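Conserved Archaeal protein (Sulfolobus acidocaldarius, PDB 4OPD) reduces the double bonds of the geranylgeranyl chains of archaeal membrane lipid precursors, using a bound FAD, to give saturated archaeal phospholipids. Local coordinates at residues W217-K222 / K252-V257; E68-K73 / E93-N98; K344-D349 / K418-L423. One frame throughout, in Å; residues are numbered along the deposited sequence.

Interaction 1 (W217-K222 / K252-V257). With GRG (geranylgeranyl diphosphate), chain D.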
loop_
_atom_site.group_PDB
_atom_site.type_symbol
_atom_site.label_atom_id
_atom_site.label_comp_id
_atom_site.label_asym_id
_atom_site.label_seq_id
_atom_site.Cartn_x
_atom_site.Cartn_y
_atom_site.Cartn_z
ATOM N N TRP A 217 9.755 11.928 6.424
ATOM C CA TRP A 217 10.481 11.215 7.473
ATOM C C TRP A 217 9.501 10.727 8.521
ATOM O O TRP A 217 8.472 11.350 8.738
ATOM C CB TRP A 217 11.510 12.116 8.153
ATOM C CG TRP A 217 12.854 12.156 7.519
ATOM C CD1 TRP A 217 13.248 12.946 6.478
ATOM C CD2 TRP A 217 14.005 11.393 7.908
ATOM N NE1 TRP A 217 14.571 12.712 6.189
ATOM C CE2 TRP A 217 15.060 11.769 7.058
ATOM C CE3 TRP A 217 14.242 10.422 8.887
ATOM C CZ2 TRP A 217 16.334 11.202 7.151
ATOM C CZ3 TRP A 217 15.515 9.867 8.992
ATOM C CH2 TRP A 217 16.543 10.262 8.131
ATOM N N TRP A 218 9.830 9.638 9.206
ATOM C CA TRP A 218 8.966 9.194 10.288
ATOM C C TRP A 218 9.734 8.644 11.487
ATOM O O TRP A 218 10.889 8.246 11.400
ATOM C CB TRP A 218 7.968 8.138 9.789
ATOM C CG TRP A 218 8.534 6.770 9.462
ATOM C CD1 TRP A 218 8.776 5.747 10.340
ATOM C CD2 TRP A 218 8.857 6.263 8.160
ATOM N NE1 TRP A 218 9.255 4.649 9.665
ATOM C CE2 TRP A 218 9.310 4.938 8.327
ATOM C CE3 TRP A 218 8.813 6.805 6.867
ATOM C CZ2 TRP A 218 9.727 4.151 7.254
ATOM C CZ3 TRP A 218 9.221 6.021 5.803
ATOM C CH2 TRP A 218 9.674 4.707 6.001
ATOM N N TYR A 219 9.021 8.593 12.595
ATOM C CA TYR A 219 9.545 8.179 13.869
ATOM C C TYR A 219 8.388 7.463 14.547
ATOM O O TYR A 219 7.503 8.101 15.117
ATOM C CB TYR A 219 10.036 9.407 14.630
ATOM C CG TYR A 219 10.636 9.168 15.994
ATOM C CD1 TYR A 219 9.829 8.929 17.087
ATOM C CD2 TYR A 219 12.018 9.230 16.190
ATOM C CE1 TYR A 219 10.376 8.736 18.356
ATOM C CE2 TYR A 219 12.573 9.039 17.460
ATOM C CZ TYR A 219 11.738 8.798 18.531
ATOM O OH TYR A 219 12.251 8.607 19.800
ATOM N N PHE A 220 8.376 6.135 14.416
ATOM C CA PHE A 220 7.277 5.276 14.860
ATOM C C PHE A 220 7.720 4.475 16.093
ATOM O O PHE A 220 8.420 3.470 15.946
ATOM C CB PHE A 220 6.855 4.286 13.754
ATOM C CG PHE A 220 6.124 4.903 12.592
ATOM C CD1 PHE A 220 5.873 6.269 12.528
ATOM C CD2 PHE A 220 5.669 4.093 11.556
ATOM C CE1 PHE A 220 5.192 6.810 11.439
ATOM C CE2 PHE A 220 4.988 4.632 10.480
ATOM C CZ PHE A 220 4.745 5.984 10.424
ATOM N N PRO A 221 7.332 4.907 17.307
ATOM C CA PRO A 221 7.784 4.173 18.499
ATOM C C PRO A 221 7.286 2.723 18.534
ATOM O O PRO A 221 6.120 2.463 18.229
ATOM C CB PRO A 221 7.192 4.989 19.662
ATOM C CG PRO A 221 7.053 6.394 19.104
ATOM C CD PRO A 221 6.638 6.164 17.657
ATOM N N LYS A 222 8.173 1.797 18.885
ATOM C CA LYS A 222 7.800 0.398 19.077
ATOM C C LYS A 222 7.844 0.027 20.557
ATOM O O LYS A 222 7.753 -1.144 20.923
ATOM C CB LYS A 222 8.726 -0.522 18.278
ATOM C CG LYS A 222 8.442 -0.565 16.772
ATOM C CD LYS A 222 9.414 -1.521 16.085
ATOM C CE LYS A 222 9.015 -1.797 14.641
ATOM N NZ LYS A 222 7.944 -2.819 14.573
ATOM N N LYS A 252 18.329 14.889 12.924
ATOM C CA LYS A 252 17.276 15.892 12.988
ATOM C C LYS A 252 16.002 15.298 13.577
ATOM O O LYS A 252 15.291 15.953 14.341
ATOM C CB LYS A 252 17.001 16.458 11.596
ATOM C CG LYS A 252 16.133 17.689 11.581
ATOM C CD LYS A 252 15.903 18.156 10.148
ATOM C CE LYS A 252 15.370 19.576 10.086
ATOM N NZ LYS A 252 14.079 19.746 10.814
ATOM N N TYR A 253 15.726 14.047 13.229
ATOM C CA TYR A 253 14.462 13.413 13.584
ATOM C C TYR A 253 14.599 12.445 14.743
ATOM O O TYR A 253 13.633 12.182 15.461
ATOM C CB TYR A 253 13.893 12.715 12.356
ATOM C CG TYR A 253 13.763 13.707 11.247
ATOM C CD1 TYR A 253 12.813 14.708 11.325
ATOM C CD2 TYR A 253 14.634 13.701 10.160
ATOM C CE1 TYR A 253 12.694 15.649 10.341
ATOM C CE2 TYR A 253 14.523 14.661 9.156
ATOM C CZ TYR A 253 13.542 15.632 9.264
ATOM O OH TYR A 253 13.383 16.609 8.307
ATOM N N ALA A 254 15.807 11.936 14.941
ATOM C CA ALA A 254 16.041 10.943 15.991
ATOM C C ALA A 254 17.348 11.183 16.729
ATOM O O ALA A 254 18.249 10.346 16.675
ATOM C CB ALA A 254 16.033 9.542 15.384
ATOM N N PRO A 255 17.453 12.315 17.443
ATOM C CA PRO A 255 18.716 12.594 18.134
ATOM C C PRO A 255 18.946 11.652 19.321
ATOM O O PRO A 255 20.068 11.538 19.799
ATOM C CB PRO A 255 18.544 14.040 18.604
ATOM C CG PRO A 255 17.080 14.186 18.797
ATOM C CD PRO A 255 16.455 13.374 17.674
ATOM N N ASP A 256 17.889 10.971 19.752
ATOM C CA ASP A 256 17.901 10.153 20.956
ATOM C C ASP A 256 18.344 8.710 20.727
ATOM O O ASP A 256 18.597 7.988 21.691
ATOM C CB ASP A 256 16.503 10.155 21.591
ATOM C CG ASP A 256 15.403 9.772 20.596
ATOM O OD1 ASP A 256 15.560 10.049 19.389
ATOM O OD2 ASP A 256 14.375 9.202 21.021
ATOM N N VAL A 257 18.425 8.272 19.474
ATOM C CA VAL A 257 18.705 6.853 19.228
ATOM C C VAL A 257 20.150 6.493 19.551
ATOM O O VAL A 257 21.061 7.311 19.442
ATOM C CB VAL A 257 18.399 6.428 17.769
ATOM C CG1 VAL A 257 16.906 6.544 17.491
ATOM C CG2 VAL A 257 19.210 7.252 16.775
HETATM C C20 GRG D . 5.791 4.898 6.788
HETATM C C19 GRG D . 5.577 4.384 4.232
HETATM C C18 GRG D . 4.934 4.554 5.591
HETATM C C17 GRG D . 3.603 4.393 5.740
HETATM C C16 GRG D . 2.957 4.568 7.096
HETATM C C14 GRG D . 0.880 6.421 8.421
HETATM C C13 GRG D . 0.773 4.929 8.193
HETATM C C15 GRG D . 1.464 4.303 6.999
HETATM C C12 GRG D . 0.087 4.138 9.042
HETATM C C11 GRG D . -0.620 4.642 10.282
HETATM C C9 GRG D . -1.593 3.565 10.709
HETATM C C8 GRG D . -2.109 3.828 12.101
HETATM C C10 GRG D . -1.347 3.335 13.313
HETATM C C7 GRG D . -3.256 4.506 12.265
HETATM C C6 GRG D . -3.763 4.770 13.664
HETATM C C5 GRG D . -3.796 6.266 13.880
HETATM C C3 GRG D . -5.089 6.826 13.327
HETATM C C4 GRG D . -5.246 8.322 13.179
HETATM C C2 GRG D . -6.099 5.997 12.973
HETATM C C1 GRG D . -7.393 6.551 12.420
HETATM O O1 GRG D . -8.289 5.490 12.181
HETATM P PA GRG D . -9.790 5.676 12.642
HETATM O O1A GRG D . -10.651 5.998 11.442
HETATM O O3A GRG D . -9.853 6.879 13.675
HETATM O O2A GRG D . -10.272 4.399 13.292
HETATM P PB GRG D . -10.929 7.039 14.831
HETATM O O1B GRG D . -10.768 8.402 15.475
HETATM O O2B GRG D . -12.323 6.918 14.252
HETATM O O3B GRG D . -10.706 5.950 15.861
#
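Trp217 and Tyr253 both carry CG anti to their own carbonyl carbon, and these torsions lay the two rings against each other. Tyr219, two residues along the strand, takes the other course: CG lies anti to the backbone N (chi1 -179°), which sends the ring out to the turn where Asp256 sits. The aromatic pair is an offset stack. The five-membered ring of Trp217 and the ring of Tyr253 have centroids 4.1 Å apart and planes 25° from parallel, with Tyr253 CD2 over the indole face, 3.3 Å from Trp217 CD2. Trp217 CB adds a CH-pi contact, standing almost on the Tyr253 ring normal, and Lys252 CB covers the opposite face. Trp217 NE1 bonds to Thr211 O, and the hydroxyls of Tyr253 and Thr211 are hydrogen-bonded to each other.

At the far end Tyr219 OH donates to the syn lone pair of Asp256 OD2, 2.5 Å away. Carboxylate and ring planes are only 22° apart, so OD2 meets the ring at its edge. Ala254 CB also lies near that edge, 4.1 Å from Tyr219 CE2. Trp218 and Phe220 point the other way along strand 216-221, toward the flavin and the lipid: C20 of geranylgeranyl diphosphate sits over one face of Trp218, 3.6 Å from CE3.

Strand 216-221 therefore lines the pocket of the bound lipid and flavin with one side and holds the end of helix 242-253 with the other. The short phenol-carboxylate bond suggests a firm polar tie, and the donated hydroxyl would probably help to stabilise Asp256 as a carboxylate.

Interaction 2 (E68-K73 / E93-N98). With GRG (geranylgeranyl diphosphate), chain D.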
loop_
_atom_site.group_PDB
_atom_site.type_symbol
_atom_site.label_atom_id
_atom_site.label_comp_id
_atom_site.label_asym_id
_atom_site.label_seq_id
_atom_site.Cartn_x
_atom_site.Cartn_y
_atom_site.Cartn_z
ATOM N N GLU A 68 4.118 -11.011 21.472
ATOM C CA GLU A 68 5.278 -10.396 20.834
ATOM C C GLU A 68 4.915 -9.774 19.469
ATOM O O GLU A 68 5.718 -9.027 18.911
ATOM C CB GLU A 68 6.422 -11.417 20.658
ATOM C CG GLU A 68 7.167 -11.869 21.940
ATOM C CD GLU A 68 8.349 -12.815 21.633
ATOM O OE1 GLU A 68 8.852 -12.782 20.487
ATOM O OE2 GLU A 68 8.769 -13.599 22.521
ATOM N N GLU A 69 3.721 -10.080 18.945
ATOM C CA GLU A 69 3.247 -9.524 17.659
ATOM C C GLU A 69 2.884 -8.057 17.773
ATOM O O GLU A 69 2.983 -7.307 16.808
ATOM C CB GLU A 69 2.022 -10.284 17.146
ATOM C CG GLU A 69 2.262 -11.754 16.905
ATOM C CD GLU A 69 0.979 -12.548 16.804
ATOM O OE1 GLU A 69 -0.109 -11.930 16.734
ATOM O OE2 GLU A 69 1.072 -13.798 16.814
ATOM N N LEU A 70 2.417 -7.666 18.954
ATOM C CA LEU A 70 2.047 -6.288 19.210
ATOM C C LEU A 70 3.136 -5.628 20.024
ATOM O O LEU A 70 3.257 -5.862 21.230
ATOM C CB LEU A 70 0.703 -6.202 19.931
ATOM C CG LEU A 70 0.205 -4.778 20.204
ATOM C CD1 LEU A 70 0.370 -3.893 18.977
ATOM C CD2 LEU A 70 -1.244 -4.798 20.646
ATOM N N GLU A 71 3.946 -4.817 19.357
ATOM C CA GLU A 71 5.067 -4.182 20.025
ATOM C C GLU A 71 4.633 -2.942 20.798
ATOM O O GLU A 71 5.142 -2.665 21.883
ATOM C CB GLU A 71 6.150 -3.833 19.006
ATOM C CG GLU A 71 6.808 -5.052 18.377
ATOM C CD GLU A 71 8.133 -4.723 17.722
ATOM O OE1 GLU A 71 8.186 -4.664 16.477
ATOM O OE2 GLU A 71 9.126 -4.526 18.450
ATOM N N ASN A 72 3.672 -2.204 20.256
ATOM C CA ASN A 72 3.262 -0.941 20.869
ATOM C C ASN A 72 1.883 -0.514 20.377
ATOM O O ASN A 72 1.617 -0.508 19.172
ATOM C CB ASN A 72 4.304 0.145 20.570
ATOM C CG ASN A 72 4.080 1.432 21.371
ATOM O OD1 ASN A 72 3.739 1.403 22.562
ATOM N ND2 ASN A 72 4.292 2.566 20.719
ATOM N N LYS A 73 1.000 -0.187 21.315
ATOM C CA LYS A 73 -0.327 0.316 20.984
ATOM C C LYS A 73 -0.251 1.770 20.546
ATOM O O LYS A 73 0.388 2.585 21.210
ATOM C CB LYS A 73 -1.270 0.177 22.179
ATOM C CG LYS A 73 -2.654 0.758 21.947
ATOM C CD LYS A 73 -3.348 0.034 20.799
ATOM C CE LYS A 73 -4.736 0.592 20.542
ATOM N NZ LYS A 73 -5.341 -0.043 19.341
ATOM N N GLU A 93 -6.944 4.666 16.822
ATOM C CA GLU A 93 -6.293 3.479 17.346
ATOM C C GLU A 93 -5.614 2.663 16.251
ATOM O O GLU A 93 -6.166 2.465 15.166
ATOM C CB GLU A 93 -7.303 2.617 18.101
ATOM C CG GLU A 93 -7.714 3.222 19.430
ATOM C CD GLU A 93 -8.919 2.536 20.038
ATOM O OE1 GLU A 93 -8.781 1.395 20.521
ATOM O OE2 GLU A 93 -10.008 3.143 20.031
ATOM N N GLY A 94 -4.408 2.192 16.548
ATOM C CA GLY A 94 -3.642 1.395 15.603
ATOM C C GLY A 94 -2.619 0.536 16.319
ATOM O O GLY A 94 -2.516 0.576 17.551
ATOM N N PHE A 95 -1.855 -0.233 15.553
ATOM C CA PHE A 95 -0.845 -1.113 16.120
ATOM C C PHE A 95 0.521 -0.881 15.491
ATOM O O PHE A 95 0.635 -0.713 14.286
ATOM C CB PHE A 95 -1.203 -2.588 15.918
ATOM C CG PHE A 95 -2.579 -2.969 16.362
ATOM C CD1 PHE A 95 -2.950 -2.863 17.686
ATOM C CD2 PHE A 95 -3.489 -3.497 15.450
ATOM C CE1 PHE A 95 -4.220 -3.240 18.098
ATOM C CE2 PHE A 95 -4.755 -3.880 15.856
ATOM C CZ PHE A 95 -5.124 -3.751 17.182
ATOM N N GLU A 96 1.558 -0.892 16.315
ATOM C CA GLU A 96 2.920 -1.065 15.830
ATOM C C GLU A 96 3.275 -2.543 15.951
ATOM O O GLU A 96 3.447 -3.053 17.058
ATOM C CB GLU A 96 3.911 -0.200 16.619
ATOM C CG GLU A 96 4.397 1.026 15.864
ATOM C CD GLU A 96 5.176 0.654 14.610
ATOM O OE1 GLU A 96 5.092 1.398 13.617
ATOM O OE2 GLU A 96 5.872 -0.383 14.615
ATOM N N LEU A 97 3.385 -3.214 14.805
ATOM C CA LEU A 97 3.532 -4.672 14.734
ATOM C C LEU A 97 4.950 -5.170 14.649
ATOM O O LEU A 97 5.836 -4.489 14.133
ATOM C CB LEU A 97 2.783 -5.216 13.502
ATOM C CG LEU A 97 1.301 -4.892 13.444
ATOM C CD1 LEU A 97 0.596 -5.607 12.286
ATOM C CD2 LEU A 97 0.734 -5.293 14.762
ATOM N N ASN A 98 5.147 -6.379 15.162
ATOM C CA ASN A 98 6.209 -7.253 14.700
ATOM C C ASN A 98 5.675 -7.906 13.429
ATOM O O ASN A 98 4.985 -8.926 13.500
ATOM C CB ASN A 98 6.555 -8.306 15.754
ATOM C CG ASN A 98 7.778 -9.137 15.392
ATOM O OD1 ASN A 98 8.023 -9.443 14.224
ATOM N ND2 ASN A 98 8.548 -9.522 16.411
HETATM C C20 GRG D . 5.791 4.898 6.788
HETATM C C19 GRG D . 5.577 4.384 4.232
HETATM C C18 GRG D . 4.934 4.554 5.591
HETATM C C17 GRG D . 3.603 4.393 5.740
HETATM C C16 GRG D . 2.957 4.568 7.096
HETATM C C14 GRG D . 0.880 6.421 8.421
HETATM C C13 GRG D . 0.773 4.929 8.193
HETATM C C15 GRG D . 1.464 4.303 6.999
HETATM C C12 GRG D . 0.087 4.138 9.042
HETATM C C11 GRG D . -0.620 4.642 10.282
HETATM C C9 GRG D . -1.593 3.565 10.709
HETATM C C8 GRG D . -2.109 3.828 12.101
HETATM C C10 GRG D . -1.347 3.335 13.313
HETATM C C7 GRG D . -3.256 4.506 12.265
HETATM C C6 GRG D . -3.763 4.770 13.664
HETATM C C5 GRG D . -3.796 6.266 13.880
HETATM C C3 GRG D . -5.089 6.826 13.327
HETATM C C4 GRG D . -5.246 8.322 13.179
HETATM C C2 GRG D . -6.099 5.997 12.973
HETATM C C1 GRG D . -7.393 6.551 12.420
HETATM O O1 GRG D . -8.289 5.490 12.181
HETATM P PA GRG D . -9.790 5.676 12.642
HETATM O O1A GRG D . -10.651 5.998 11.442
HETATM O O3A GRG D . -9.853 6.879 13.675
HETATM O O2A GRG D . -10.272 4.399 13.292
HETATM P PB GRG D . -10.929 7.039 14.831
HETATM O O1B GRG D . -10.768 8.402 15.475
HETATM O O2B GRG D . -12.323 6.918 14.252
HETATM O O3B GRG D . -10.706 5.950 15.861
HETATM O O HOH W 1 8.189 -8.607 19.141
#
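Phe95 and Leu70 cross at about a right angle, with Leu70 CD1 lying obliquely to the phenyl ring, 3.7 Å from Phe95 CB. Lys73 NZ also approaches the ring obliquely, 3.6 Å from Phe95 CE1, and Phe57 meets it edge-to-face from helix 54-60. Lys73 sets CG opposite its backbone N, and the chain then bends at chi2 (62°), which carries its end across to the partner strand. There NZ makes a weak bond to Gly94 O and a long salt bridge, 3.9 Å from Lys73 NZ to Glu93 OE1.

Leu70, Lys73, Phe95 and Leu97 share one face of the sheet; Asn72 and Glu96 are on the other. Between Leu70 and Asn72 the register slips by one residue, and the carbonyl of Glu96 receives two amides: Glu71 N at 2.9 Å from Glu96 O and, weakly, Asn72 N. Asn72 O takes Glu96 N in return. Glu71 OE1 lies 3.3 Å from Leu97 O, two acceptors side by side; Lys222 forms salt bridges with both Glu71 OE1 and Glu96 OE2, which probably eases the crowding of negative charge.

Past the bulge, Asn98 N bonds to Glu69 O at 2.9 Å. A water joins Glu68 O to Asn98 ND2, while Asn98 OD1 caps helix 99-112 at Leu101 N. At the other end Gly94 CA packs 3.8 Å from C10 of the geranylgeranyl chain.

The arrangement is a classic beta bulge in the antiparallel hairpin of strands 70-80 and 87-97, part of the mixed sheet bordering the lipid and flavin site.

Interaction 3 (K344-D349 / K418-L423); sequences KQASLD and KKIKEL. With GRG (geranylgeranyl diphosphate), chain F; GRG (geranylgeranyl diphosphate), chain E.
Ile420 fills the close part of this contact, its CG2 methyl set 3.6 Å from Ala346 O and 3.8 Å from Ser347 CA. With CG1 anti to the backbone N (chi1 -152°), the same side chain extends CD1 to 4.3 Å from Ala346 CB, so both of its branches press on one turn of the facing helix. Leu445 of helix 434-452 and Ile350 also touch Ile420, which is thus buried among three helices. The small Ala346 and Ser347 go with the near approach: the helix axes come within 8.5 Å, and the CA atoms of Ser347 and Lys421 are 5.8 Å apart.

Helices 332-355 and 410-425 run antiparallel here, at 157° between their directions, as neighbours in the all-helical C-terminal third of the reductase. Their meeting is mainly aliphatic, without hydrogen bonds between the two segments, and the polar end of Lys421 finds its partners elsewhere: bends at chi2 and chi4 bring NZ to Lys383 O and Asp385. On the way, Lys421 CE passes 3.9 Å from Lys344 N, a looser fit than that of the isoleucine.

The outer side of helix 410-425 is exposed at Lys418 and Glu422, where Lys418 NZ and Glu422 OE2 form a long salt bridge one turn apart. On the lipid side of helix 332-355, by contrast, the extended Lys344 donates from NZ to phosphate oxygen O1A of one geranylgeranyl diphosphate (chain E) at 2.7 Å, and also bonds to Ser381 O. Leu348 CD1 and CD2 lie against the head end of a second lipid (chain F).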
loop_
_atom_site.group_PDB
_atom_site.type_symbol
_atom_site.label_atom_id
_atom_site.label_comp_id
_atom_site.label_asym_id
_atom_site.label_seq_id
_atom_site.Cartn_x
_atom_site.Cartn_y
_atom_site.Cartn_z
ATOM N N LYS A 344 -10.988 5.722 -3.078
ATOM C CA LYS A 344 -10.271 6.594 -2.149
ATOM C C LYS A 344 -8.843 6.820 -2.613
ATOM O O LYS A 344 -8.359 7.945 -2.614
ATOM C CB LYS A 344 -10.292 5.994 -0.744
ATOM C CG LYS A 344 -9.219 6.540 0.206
ATOM C CD LYS A 344 -9.354 5.919 1.594
ATOM C CE LYS A 344 -8.155 6.275 2.464
ATOM N NZ LYS A 344 -8.348 5.862 3.889
ATOM N N GLN A 345 -8.161 5.747 -3.012
ATOM C CA GLN A 345 -6.815 5.875 -3.557
ATOM C C GLN A 345 -6.745 6.790 -4.773
ATOM O O GLN A 345 -5.811 7.561 -4.918
ATOM C CB GLN A 345 -6.265 4.515 -3.989
ATOM C CG GLN A 345 -5.753 3.617 -2.923
ATOM C CD GLN A 345 -5.197 2.349 -3.545
ATOM O OE1 GLN A 345 -4.075 2.327 -4.054
ATOM N NE2 GLN A 345 -5.995 1.310 -3.553
ATOM N N ALA A 346 -7.699 6.650 -5.687
ATOM C CA ALA A 346 -7.660 7.431 -6.920
ATOM C C ALA A 346 -7.742 8.927 -6.635
ATOM O O ALA A 346 -7.021 9.732 -7.221
ATOM C CB ALA A 346 -8.804 7.003 -7.850
ATOM N N SER A 347 -8.639 9.301 -5.738
ATOM C CA SER A 347 -8.738 10.680 -5.286
ATOM C C SER A 347 -7.399 11.136 -4.690
ATOM O O SER A 347 -6.908 12.231 -4.967
ATOM C CB SER A 347 -9.866 10.801 -4.261
ATOM O OG SER A 347 -10.119 12.146 -3.925
ATOM N N LEU A 348 -6.797 10.274 -3.884
ATOM C CA LEU A 348 -5.556 10.647 -3.204
ATOM C C LEU A 348 -4.346 10.632 -4.131
ATOM O O LEU A 348 -3.323 11.236 -3.820
ATOM C CB LEU A 348 -5.316 9.725 -2.018
ATOM C CG LEU A 348 -6.301 9.892 -0.859
ATOM C CD1 LEU A 348 -6.008 8.837 0.194
ATOM C CD2 LEU A 348 -6.246 11.308 -0.262
ATOM N N ASP A 349 -4.458 9.918 -5.253
ATOM C CA ASP A 349 -3.438 9.934 -6.300
ATOM C C ASP A 349 -3.309 11.364 -6.839
ATOM O O ASP A 349 -2.211 11.880 -7.031
ATOM C CB ASP A 349 -3.806 8.934 -7.428
ATOM C CG ASP A 349 -2.631 8.585 -8.343
ATOM O OD1 ASP A 349 -1.616 9.306 -8.345
ATOM O OD2 ASP A 349 -2.719 7.574 -9.086
ATOM N N LYS A 418 -12.621 15.532 -7.585
ATOM C CA LYS A 418 -14.046 15.317 -7.811
ATOM C C LYS A 418 -14.285 14.533 -9.094
ATOM O O LYS A 418 -15.104 13.612 -9.135
ATOM C CB LYS A 418 -14.776 16.664 -7.870
ATOM C CG LYS A 418 -16.265 16.567 -8.221
ATOM C CD LYS A 418 -16.910 17.953 -8.263
ATOM C CE LYS A 418 -18.424 17.868 -8.410
ATOM N NZ LYS A 418 -19.059 17.184 -7.245
ATOM N N LYS A 419 -13.569 14.900 -10.142
ATOM C CA LYS A 419 -13.712 14.267 -11.425
ATOM C C LYS A 419 -13.329 12.792 -11.323
ATOM O O LYS A 419 -13.964 11.945 -11.799
ATOM C CB LYS A 419 -12.792 14.889 -12.452
ATOM C CG LYS A 419 -13.381 15.981 -13.307
ATOM C CD LYS A 419 -12.331 16.685 -14.165
ATOM C CE LYS A 419 -12.850 17.940 -14.833
ATOM N NZ LYS A 419 -11.794 18.769 -15.480
ATOM N N ILE A 420 -12.219 12.541 -10.689
ATOM C CA ILE A 420 -11.695 11.184 -10.691
ATOM C C ILE A 420 -12.543 10.326 -9.749
ATOM O O ILE A 420 -12.747 9.143 -10.005
ATOM C CB ILE A 420 -10.187 11.145 -10.327
ATOM C CG1 ILE A 420 -9.523 9.921 -10.971
ATOM C CG2 ILE A 420 -9.950 11.156 -8.807
ATOM C CD1 ILE A 420 -7.996 9.908 -10.868
ATOM N N LYS A 421 -13.091 10.932 -8.697
ATOM C CA LYS A 421 -13.916 10.179 -7.766
ATOM C C LYS A 421 -15.184 9.720 -8.471
ATOM O O LYS A 421 -15.613 8.582 -8.304
ATOM C CB LYS A 421 -14.256 11.008 -6.528
ATOM C CG LYS A 421 -14.635 10.161 -5.317
ATOM C CD LYS A 421 -13.619 9.033 -5.079
ATOM C CE LYS A 421 -13.768 8.438 -3.685
ATOM N NZ LYS A 421 -13.580 9.454 -2.602
ATOM N N GLU A 422 -15.760 10.601 -9.282
ATOM C CA GLU A 422 -16.948 10.267 -10.055
ATOM C C GLU A 422 -16.668 9.091 -11.001
ATOM O O GLU A 422 -17.479 8.168 -11.107
ATOM C CB GLU A 422 -17.435 11.482 -10.838
ATOM C CG GLU A 422 -18.009 12.591 -9.967
ATOM C CD GLU A 422 -18.308 13.865 -10.747
ATOM O OE1 GLU A 422 -17.945 13.932 -11.942
ATOM O OE2 GLU A 422 -18.904 14.801 -10.164
ATOM N N LEU A 423 -15.523 9.125 -11.679
ATOM C CA LEU A 423 -15.153 8.029 -12.566
ATOM C C LEU A 423 -15.074 6.723 -11.790
ATOM O O LEU A 423 -15.557 5.694 -12.255
ATOM C CB LEU A 423 -13.819 8.305 -13.270
ATOM C CG LEU A 423 -13.899 9.307 -14.430
ATOM C CD1 LEU A 423 -12.510 9.740 -14.860
ATOM C CD2 LEU A 423 -14.630 8.688 -15.608
HETATM C C20 GRG F . -1.399 21.002 4.978
HETATM C C19 GRG F . 0.013 22.416 3.286
HETATM C C18 GRG F . -1.312 21.822 3.711
HETATM C C17 GRG F . -2.421 22.025 2.977
HETATM C C16 GRG F . -3.756 21.452 3.406
HETATM C C14 GRG F . -6.993 21.060 1.908
HETATM C C13 GRG F . -5.766 20.311 2.379
HETATM C C15 GRG F . -4.394 20.906 2.166
HETATM C C12 GRG F . -5.875 19.089 2.940
HETATM C C11 GRG F . -7.210 18.399 3.123
HETATM C C9 GRG F . -7.427 17.533 1.888
HETATM C C8 GRG F . -7.113 16.074 2.181
HETATM C C10 GRG F . -7.563 15.039 1.171
HETATM C C7 GRG F . -6.457 15.701 3.307
HETATM C C6 GRG F . -6.168 14.257 3.705
HETATM C C5 GRG F . -5.022 13.572 3.023
HETATM C C3 GRG F . -4.787 12.269 3.762
HETATM C C4 GRG F . -4.216 12.306 5.160
HETATM C C2 GRG F . -5.068 11.077 3.193
HETATM C C1 GRG F . -4.790 9.790 3.954
HETATM O O1 GRG F . -5.669 8.756 3.574
HETATM C C20 GRG E . 3.479 12.806 0.652
HETATM C C19 GRG E . 4.476 15.201 0.489
HETATM C C18 GRG E . 3.814 14.122 1.323
HETATM C C17 GRG E . 3.527 14.362 2.630
HETATM C C16 GRG E . 2.893 13.377 3.611
HETATM C C14 GRG E . -0.028 14.682 4.919
HETATM C C13 GRG E . 0.585 13.322 4.679
HETATM C C15 GRG E . 1.417 13.108 3.426
HETATM C C12 GRG E . 0.340 12.320 5.562
HETATM C C11 GRG E . -0.529 12.583 6.786
HETATM C C9 GRG E . -0.705 11.348 7.659
HETATM C C8 GRG E . -2.160 11.145 8.057
HETATM C C10 GRG E . -2.956 12.306 8.598
HETATM C C7 GRG E . -2.748 9.931 7.940
HETATM C C6 GRG E . -4.204 9.680 8.294
HETATM C C5 GRG E . -4.389 8.695 9.426
HETATM C C3 GRG E . -4.389 7.230 9.015
HETATM C C4 GRG E . -3.087 6.550 8.672
HETATM C C2 GRG E . -5.546 6.526 8.986
HETATM C C1 GRG E . -5.667 5.045 8.636
HETATM O O1 GRG E . -5.127 4.678 7.389
HETATM P PA GRG E . -6.085 4.060 6.292
HETATM O O1A GRG E . -6.167 5.055 5.169
HETATM O O3A GRG E . -7.525 3.820 6.879
HETATM O O2A GRG E . -5.528 2.762 5.761
#

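How the interactions relate
Interactions 1 and 2 both reach the same mixed sheet and meet directly, through Lys222 and through Pro221 O, which probably accepts a bond from Asn72 ND2. Both also touch the same lipid (chain D). Interaction 3 stands apart among the helices, its centre about 33 Å from that of interaction 1 and about 31 Å from that of interaction 2, and meets two other lipid molecules. Interactions 1 and 3 are buried, whereas interaction 2 is partly open to solvent. Their chemistry differs accordingly: stacked rings and a phenol-carboxylate bond in 1, backbone pairing with charged side chains in 2, aliphatic helix packing in 3.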